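Local coordinates for uncharacterized protein (Pyrococcus horikoshii, PDB 1ZJJ) that probably acts as a magnesium-dependent phosphatase of the haloacid dehalogenase superfamily, though its substrate is not known, at residues 1-13 and 29-41. Residues are numbered along the deposited sequence; the frame is centred on the assembly and turned at random.
With MG (magnesium ion), chain D.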
ATOM      1  N   MET B   1      39.450  15.208  -7.221  1.00 37.57           N
ATOM      2  CA  MET B   1      38.954  14.426  -8.378  1.00 35.77           C
ATOM      3  C   MET B   1      37.467  14.171  -8.209  1.00 33.21           C
ATOM      4  O   MET B   1      37.039  13.136  -7.681  1.00 31.46           O
ATOM      5  CB  MET B   1      39.713  13.101  -8.476  1.00 39.80           C
ATOM      6  CG  MET B   1      41.227  13.253  -8.353  1.00 43.76           C
ATOM      7  SD  MET B   1      41.817  14.694  -9.271  1.00 49.87           S
ATOM      8  CE  MET B   1      41.941  14.004 -10.937  1.00 47.36           C
ATOM      9  N   VAL B   2      36.690  15.156  -8.641  1.00 29.13           N
ATOM     10  CA  VAL B   2      35.242  15.120  -8.546  1.00 26.31           C
ATOM     11  C   VAL B   2      34.550  14.291  -9.632  1.00 22.88           C
ATOM     12  O   VAL B   2      34.943  14.312 -10.797  1.00 20.73           O
ATOM     13  CB  VAL B   2      34.684  16.554  -8.605  1.00 26.63           C
ATOM     14  CG1 VAL B   2      33.149  16.534  -8.624  1.00 27.16           C
ATOM     15  CG2 VAL B   2      35.174  17.357  -7.410  1.00 28.83           C
ATOM     16  N   ALA B   3      33.507  13.579  -9.215  1.00 22.34           N
ATOM     17  CA  ALA B   3      32.675  12.767 -10.096  1.00 20.97           C
ATOM     18  C   ALA B   3      31.261  13.278  -9.841  1.00 20.00           C
ATOM     19  O   ALA B   3      30.868  13.481  -8.692  1.00 19.42           O
ATOM     20  CB  ALA B   3      32.789  11.268  -9.742  1.00 20.59           C
ATOM     21  N   ILE B   4      30.497  13.500 -10.902  1.00 18.07           N
ATOM     22  CA  ILE B   4      29.156  14.025 -10.729  1.00 17.27           C
ATOM     23  C   ILE B   4      28.083  13.004 -11.087  1.00 16.01           C
ATOM     24  O   ILE B   4      28.102  12.405 -12.160  1.00 15.20           O
ATOM     25  CB  ILE B   4      28.964  15.318 -11.570  1.00 18.26           C
ATOM     26  CG1 ILE B   4      30.106  16.307 -11.275  1.00 17.19           C
ATOM     27  CG2 ILE B   4      27.617  15.962 -11.241  1.00 19.91           C
ATOM     28  CD1 ILE B   4      30.083  17.567 -12.123  1.00 15.33           C
ATOM     29  N   ILE B   5      27.153  12.810 -10.162  1.00 16.35           N
ATOM     30  CA  ILE B   5      26.053  11.873 -10.348  1.00 14.15           C
ATOM     31  C   ILE B   5      24.775  12.677 -10.622  1.00 16.24           C
ATOM     32  O   ILE B   5      24.429  13.579  -9.853  1.00 17.51           O
ATOM     33  CB  ILE B   5      25.851  11.018  -9.074  1.00 17.00           C
ATOM     34  CG1 ILE B   5      27.195  10.456  -8.597  1.00 15.57           C
ATOM     35  CG2 ILE B   5      24.856   9.890  -9.352  1.00 15.24           C
ATOM     36  CD1 ILE B   5      27.927   9.614  -9.623  1.00 16.11           C
ATOM     37  N   PHE B   6      24.080  12.359 -11.714  1.00 14.93           N
ATOM     38  CA  PHE B   6      22.849  13.068 -12.069  1.00 14.70           C
ATOM     39  C   PHE B   6      21.586  12.223 -12.034  1.00 15.49           C
ATOM     40  O   PHE B   6      21.549  11.114 -12.575  1.00 14.41           O
ATOM     41  CB  PHE B   6      22.894  13.636 -13.494  1.00 14.23           C
ATOM     42  CG  PHE B   6      24.009  14.608 -13.752  1.00 15.99           C
ATOM     43  CD1 PHE B   6      25.280  14.153 -14.070  1.00 16.69           C
ATOM     44  CD2 PHE B   6      23.773  15.981 -13.723  1.00 15.06           C
ATOM     45  CE1 PHE B   6      26.303  15.048 -14.366  1.00 17.98           C
ATOM     46  CE2 PHE B   6      24.792  16.888 -14.017  1.00 17.30           C
ATOM     47  CZ  PHE B   6      26.059  16.416 -14.339  1.00 16.76           C
ATOM     48  N   ASP B   7      20.547  12.770 -11.417  1.00 16.01           N
ATOM     49  CA  ASP B   7      19.249  12.113 -11.427  1.00 16.68           C
ATOM     50  C   ASP B   7      18.827  12.431 -12.858  1.00 17.06           C
ATOM     51  O   ASP B   7      19.415  13.316 -13.482  1.00 14.62           O
ATOM     52  CB  ASP B   7      18.288  12.783 -10.454  1.00 17.28           C
ATOM     53  CG  ASP B   7      16.851  12.387 -10.705  1.00 20.50           C
ATOM     54  OD1 ASP B   7      16.506  11.202 -10.512  1.00 18.62           O
ATOM     55  OD2 ASP B   7      16.077  13.267 -11.112  1.00 19.61           O
ATOM     56  N   MET B   8      17.818  11.745 -13.386  1.00 16.12           N
ATOM     57  CA  MET B   8      17.409  11.999 -14.761  1.00 17.52           C
ATOM     58  C   MET B   8      16.173  12.882 -14.979  1.00 18.67           C
ATOM     59  O   MET B   8      16.307  14.057 -15.334  1.00 17.95           O
ATOM     60  CB  MET B   8      17.255  10.662 -15.491  1.00 20.00           C
ATOM     61  CG  MET B   8      18.553   9.855 -15.472  1.00 23.43           C
ATOM     62  SD  MET B   8      18.496   8.246 -16.296  1.00 29.73           S
ATOM     63  CE  MET B   8      18.950   8.687 -17.906  1.00 25.51           C
ATOM     64  N   ASP B   9      14.979  12.333 -14.775  1.00 18.79           N
ATOM     65  CA  ASP B   9      13.754  13.105 -14.993  1.00 19.14           C
ATOM     66  C   ASP B   9      13.705  14.363 -14.122  1.00 18.44           C
ATOM     67  O   ASP B   9      13.848  14.290 -12.908  1.00 16.31           O
ATOM     68  CB  ASP B   9      12.520  12.242 -14.717  1.00 20.12           C
ATOM     69  CG  ASP B   9      11.255  12.845 -15.296  1.00 21.36           C
ATOM     70  OD1 ASP B   9      10.147  12.435 -14.885  1.00 23.06           O
ATOM     71  OD2 ASP B   9      11.373  13.724 -16.178  1.00 22.81           O
ATOM     72  N   GLY B  10      13.500  15.518 -14.747  1.00 18.03           N
ATOM     73  CA  GLY B  10      13.453  16.761 -13.997  1.00 17.49           C
ATOM     74  C   GLY B  10      14.833  17.384 -13.859  1.00 18.58           C
ATOM     75  O   GLY B  10      14.977  18.477 -13.317  1.00 17.63           O
ATOM     76  N   VAL B  11      15.847  16.686 -14.364  1.00 17.23           N
ATOM     77  CA  VAL B  11      17.227  17.152 -14.297  1.00 17.12           C
ATOM     78  C   VAL B  11      17.877  17.219 -15.686  1.00 17.83           C
ATOM     79  O   VAL B  11      18.360  18.271 -16.107  1.00 16.74           O
ATOM     80  CB  VAL B  11      18.067  16.226 -13.378  1.00 15.26           C
ATOM     81  CG1 VAL B  11      19.505  16.739 -13.265  1.00 15.63           C
ATOM     82  CG2 VAL B  11      17.422  16.160 -11.990  1.00 18.34           C
ATOM     83  N   LEU B  12      17.878  16.098 -16.399  1.00 16.64           N
ATOM     84  CA  LEU B  12      18.483  16.045 -17.729  1.00 18.38           C
ATOM     85  C   LEU B  12      17.442  16.309 -18.808  1.00 20.79           C
ATOM     86  O   LEU B  12      17.771  16.582 -19.965  1.00 20.84           O
ATOM     87  CB  LEU B  12      19.133  14.678 -17.954  1.00 18.38           C
ATOM     88  CG  LEU B  12      20.236  14.300 -16.958  1.00 18.55           C
ATOM     89  CD1 LEU B  12      20.772  12.906 -17.283  1.00 17.88           C
ATOM     90  CD2 LEU B  12      21.355  15.329 -17.021  1.00 20.79           C
ATOM     91  N   TYR B  13      16.182  16.208 -18.413  1.00 21.45           N
ATOM     92  CA  TYR B  13      15.059  16.438 -19.303  1.00 22.46           C
ATOM     93  C   TYR B  13      13.824  16.464 -18.425  1.00 23.61           C
ATOM     94  O   TYR B  13      13.890  16.133 -17.244  1.00 23.81           O
ATOM     95  CB  TYR B  13      14.958  15.312 -20.339  1.00 23.68           C
ATOM     96  CG  TYR B  13      14.825  13.928 -19.737  1.00 23.59           C
ATOM     97  CD1 TYR B  13      13.600  13.467 -19.253  1.00 23.24           C
ATOM     98  CD2 TYR B  13      15.932  13.082 -19.642  1.00 23.99           C
ATOM     99  CE1 TYR B  13      13.478  12.196 -18.692  1.00 23.94           C
ATOM    100  CE2 TYR B  13      15.825  11.813 -19.081  1.00 23.74           C
ATOM    101  CZ  TYR B  13      14.599  11.373 -18.610  1.00 25.36           C
ATOM    102  OH  TYR B  13      14.513  10.107 -18.073  1.00 24.35           O
ATOM    103  N   LEU B  29      31.969  18.165 -19.379  1.00 24.86           N
ATOM    104  CA  LEU B  29      32.505  17.248 -18.381  1.00 25.31           C
ATOM    105  C   LEU B  29      33.597  16.362 -18.983  1.00 25.93           C
ATOM    106  O   LEU B  29      34.614  16.085 -18.343  1.00 27.96           O
ATOM    107  CB  LEU B  29      31.374  16.394 -17.792  1.00 22.18           C
ATOM    108  CG  LEU B  29      30.269  17.214 -17.121  1.00 22.28           C
ATOM    109  CD1 LEU B  29      29.212  16.286 -16.545  1.00 22.70           C
ATOM    110  CD2 LEU B  29      30.878  18.085 -16.024  1.00 20.12           C
ATOM    111  N   LYS B  30      33.385  15.931 -20.219  1.00 28.09           N
ATOM    112  CA  LYS B  30      34.352  15.091 -20.919  1.00 31.91           C
ATOM    113  C   LYS B  30      35.647  15.854 -21.194  1.00 33.07           C
ATOM    114  O   LYS B  30      36.743  15.301 -21.084  1.00 33.68           O
ATOM    115  CB  LYS B  30      33.742  14.600 -22.230  1.00 32.54           C
ATOM    116  CG  LYS B  30      32.553  13.692 -22.010  1.00 34.95           C
ATOM    117  CD  LYS B  30      31.870  13.285 -23.300  1.00 36.33           C
ATOM    118  CE  LYS B  30      30.921  12.131 -23.020  1.00 38.74           C
ATOM    119  NZ  LYS B  30      30.004  11.818 -24.149  1.00 40.55           N
ATOM    120  N   GLU B  31      35.512  17.126 -21.550  1.00 33.78           N
ATOM    121  CA  GLU B  31      36.659  17.983 -21.834  1.00 33.66           C
ATOM    122  C   GLU B  31      37.510  18.175 -20.579  1.00 33.38           C
ATOM    123  O   GLU B  31      38.741  18.182 -20.643  1.00 33.69           O
ATOM    124  CB  GLU B  31      36.165  19.344 -22.336  1.00 34.74           C
ATOM    125  CG  GLU B  31      37.257  20.381 -22.582  1.00 35.49           C
ATOM    126  CD  GLU B  31      36.696  21.787 -22.731  1.00 35.82           C
ATOM    127  OE1 GLU B  31      37.464  22.715 -23.055  1.00 33.24           O
ATOM    128  OE2 GLU B  31      35.478  21.962 -22.519  1.00 38.39           O
ATOM    129  N   ARG B  32      36.845  18.327 -19.439  1.00 32.08           N
ATOM    130  CA  ARG B  32      37.534  18.529 -18.172  1.00 31.46           C
ATOM    131  C   ARG B  32      37.922  17.210 -17.522  1.00 31.32           C
ATOM    132  O   ARG B  32      38.525  17.191 -16.448  1.00 32.51           O
ATOM    133  CB  ARG B  32      36.655  19.348 -17.218  1.00 30.89           C
ATOM    134  CG  ARG B  32      36.464  20.801 -17.654  1.00 31.18           C
ATOM    135  CD  ARG B  32      37.812  21.476 -17.871  1.00 28.71           C
ATOM    136  NE  ARG B  32      37.687  22.820 -18.431  1.00 25.48           N
ATOM    137  CZ  ARG B  32      37.406  23.911 -17.728  1.00 24.24           C
ATOM    138  NH1 ARG B  32      37.215  23.835 -16.417  1.00 23.40           N
ATOM    139  NH2 ARG B  32      37.319  25.082 -18.340  1.00 21.45           N
ATOM    140  N   GLY B  33      37.581  16.114 -18.190  1.00 30.20           N
ATOM    141  CA  GLY B  33      37.897  14.795 -17.673  1.00 30.22           C
ATOM    142  C   GLY B  33      37.056  14.383 -16.478  1.00 28.75           C
ATOM    143  O   GLY B  33      37.329  13.363 -15.851  1.00 31.14           O
ATOM    144  N   ILE B  34      36.029  15.171 -16.168  1.00 26.08           N
ATOM    145  CA  ILE B  34      35.148  14.907 -15.033  1.00 23.27           C
ATOM    146  C   ILE B  34      34.248  13.686 -15.239  1.00 21.26           C
ATOM    147  O   ILE B  34      33.384  13.680 -16.113  1.00 21.22           O
ATOM    148  CB  ILE B  34      34.263  16.151 -14.740  1.00 22.35           C
ATOM    149  CG1 ILE B  34      35.157  17.348 -14.398  1.00 23.66           C
ATOM    150  CG2 ILE B  34      33.324  15.875 -13.583  1.00 21.72           C
ATOM    151  CD1 ILE B  34      34.433  18.679 -14.367  1.00 22.89           C
ATOM    152  N   PRO B  35      34.453  12.625 -14.440  1.00 20.90           N
ATOM    153  CA  PRO B  35      33.632  11.415 -14.565  1.00 20.34           C
ATOM    154  C   PRO B  35      32.211  11.711 -14.100  1.00 19.18           C
ATOM    155  O   PRO B  35      32.001  12.526 -13.202  1.00 18.39           O
ATOM    156  CB  PRO B  35      34.324  10.421 -13.634  1.00 21.44           C
ATOM    157  CG  PRO B  35      35.742  10.910 -13.575  1.00 23.09           C
ATOM    158  CD  PRO B  35      35.558  12.406 -13.492  1.00 22.24           C
ATOM    159  N   PHE B  36      31.235  11.047 -14.702  1.00 18.97           N
ATOM    160  CA  PHE B  36      29.850  11.259 -14.311  1.00 20.05           C
ATOM    161  C   PHE B  36      29.016  10.019 -14.571  1.00 19.72           C
ATOM    162  O   PHE B  36      29.425   9.117 -15.310  1.00 19.23           O
ATOM    163  CB  PHE B  36      29.263  12.460 -15.067  1.00 19.16           C
ATOM    164  CG  PHE B  36      29.210  12.272 -16.555  1.00 22.51           C
ATOM    165  CD1 PHE B  36      28.108  11.672 -17.155  1.00 22.59           C
ATOM    166  CD2 PHE B  36      30.286  12.652 -17.356  1.00 22.76           C
ATOM    167  CE1 PHE B  36      28.075  11.451 -18.536  1.00 24.89           C
ATOM    168  CE2 PHE B  36      30.261  12.436 -18.729  1.00 23.07           C
ATOM    169  CZ  PHE B  36      29.154  11.833 -19.322  1.00 23.32           C
ATOM    170  N   ALA B  37      27.850   9.974 -13.945  1.00 20.00           N
ATOM    171  CA  ALA B  37      26.938   8.853 -14.122  1.00 19.04           C
ATOM    172  C   ALA B  37      25.522   9.333 -13.868  1.00 19.42           C
ATOM    173  O   ALA B  37      25.307  10.316 -13.158  1.00 18.86           O
ATOM    174  CB  ALA B  37      27.294   7.727 -13.166  1.00 17.60           C
ATOM    175  N   PHE B  38      24.558   8.648 -14.471  1.00 17.87           N
ATOM    176  CA  PHE B  38      23.161   8.991 -14.294  1.00 17.30           C
ATOM    177  C   PHE B  38      22.592   7.960 -13.319  1.00 18.41           C
ATOM    178  O   PHE B  38      22.925   6.770 -13.390  1.00 19.04           O
ATOM    179  CB  PHE B  38      22.443   8.967 -15.648  1.00 17.79           C
ATOM    180  CG  PHE B  38      22.991   9.969 -16.648  1.00 19.51           C
ATOM    181  CD1 PHE B  38      23.823  11.008 -16.237  1.00 21.67           C
ATOM    182  CD2 PHE B  38      22.650   9.885 -17.994  1.00 23.43           C
ATOM    183  CE1 PHE B  38      24.309  11.952 -17.153  1.00 24.04           C
ATOM    184  CE2 PHE B  38      23.128  10.823 -18.918  1.00 24.51           C
ATOM    185  CZ  PHE B  38      23.960  11.859 -18.494  1.00 22.99           C
ATOM    186  N   LEU B  39      21.747   8.416 -12.405  1.00 15.65           N
ATOM    187  CA  LEU B  39      21.204   7.533 -11.386  1.00 16.51           C
ATOM    188  C   LEU B  39      19.703   7.699 -11.201  1.00 17.65           C
ATOM    189  O   LEU B  39      19.260   8.673 -10.590  1.00 18.01           O
ATOM    190  CB  LEU B  39      21.930   7.817 -10.058  1.00 19.36           C
ATOM    191  CG  LEU B  39      21.673   6.905  -8.850  1.00 20.11           C
ATOM    192  CD1 LEU B  39      22.325   5.560  -9.116  1.00 19.41           C
ATOM    193  CD2 LEU B  39      22.249   7.522  -7.575  1.00 19.40           C
ATOM    194  N   THR B  40      18.927   6.746 -11.718  1.00 16.11           N
ATOM    195  CA  THR B  40      17.472   6.801 -11.599  1.00 16.26           C
ATOM    196  C   THR B  40      16.879   5.701 -10.710  1.00 17.00           C
ATOM    197  O   THR B  40      17.323   4.549 -10.751  1.00 15.15           O
ATOM    198  CB  THR B  40      16.793   6.713 -12.984  1.00 15.96           C
ATOM    199  OG1 THR B  40      15.371   6.763 -12.819  1.00 16.28           O
ATOM    200  CG2 THR B  40      17.164   5.414 -13.690  1.00 15.33           C
ATOM    201  N   ASN B  41      15.881   6.073  -9.905  1.00 17.03           N
ATOM    202  CA  ASN B  41      15.175   5.159  -9.022  1.00 17.00           C
ATOM    203  C   ASN B  41      14.178   4.303  -9.801  1.00 17.77           C
ATOM    204  O   ASN B  41      13.622   3.336  -9.298  1.00 16.15           O
ATOM    205  CB  ASN B  41      14.439   5.986  -7.968  1.00 13.64           C
ATOM    206  CG  ASN B  41      15.246   6.011  -6.696  1.00 13.94           C
ATOM    207  OD1 ASN B  41      16.353   5.486  -6.619  1.00 15.75           O
ATOM    208  ND2 ASN B  41      14.664   6.651  -5.667  1.00 12.91           N
TER
HETATM  209 MG    MG D1002      13.951  13.433 -10.780  1.00 21.90          MG
HETATM  210  O   HOH W   1      14.817   9.113  -9.722  1.00 17.13           O
HETATM  211  O   HOH W   2      13.454  11.538 -11.376  1.00 13.22           O
HETATM  212  O   HOH W   3      14.831   9.553 -13.200  1.00  9.07           O
HETATM  213  O   HOH W   4      14.234  12.700  -8.780  1.00 16.78           O
HETATM  214  O   HOH W   5      11.883  13.959 -10.465  1.00 18.11           O
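A chi1 near -60° in both Phe6 and Phe38 sets CG anti to the carbonyl carbon and sends the two side chains off one face of the sheet in the Rossmann-like core of a haloacid dehalogenase fold. Their chi2 values, 83° and -15°, turn the ring planes almost at right angles to each other, with Phe6 CB 3.9 Å from Phe38 CD1. Strands 2-6 and 36-40 are joined by a right-handed beta-alpha-beta crossover through helix 22-31, whose last turn closes in a Schellman motif at Gly33. Four backbone bonds zip them together, from Ile4 N to Pro35 O through Ala37 N to Ile4 O and Phe6 N to Ala37 O, ending with Leu39 N on Phe6 O at 2.7 Å.

Beneath the crossover helix, Phe6 turns its ring edge to Phe36 CB and brings CE1 to 3.8 Å from Leu29 CD1, while Ile4 CD1 touches both Leu29 CD2 and Ile34 CG2. The other face carries Ile5, whose CG2 lies 3.7 Å from Leu39 CB, and Ala37; helix 190-199 packs on Ile5 and Leu39. Leu12 folds back so that CD1 sits over the centre of the Phe38 ring, a CH-pi contact 3.4 Å from the centroid, and Met8 CE approaches CD2 of that ring. Replacing Phe38 by alanine removes the ring under Leu12 CD1 and is likely to open a gap beside Met8 CE and Phe6 CB.

The loop after strand 2-6 binds magnesium through Asp7 OD2 and Asp9 O, with Asp210 completing the protein ligands. Asp7 OD1 pairs with Lys187 and accepts from a water, 2.8 Å away, that in turn accepts from Asn41 N.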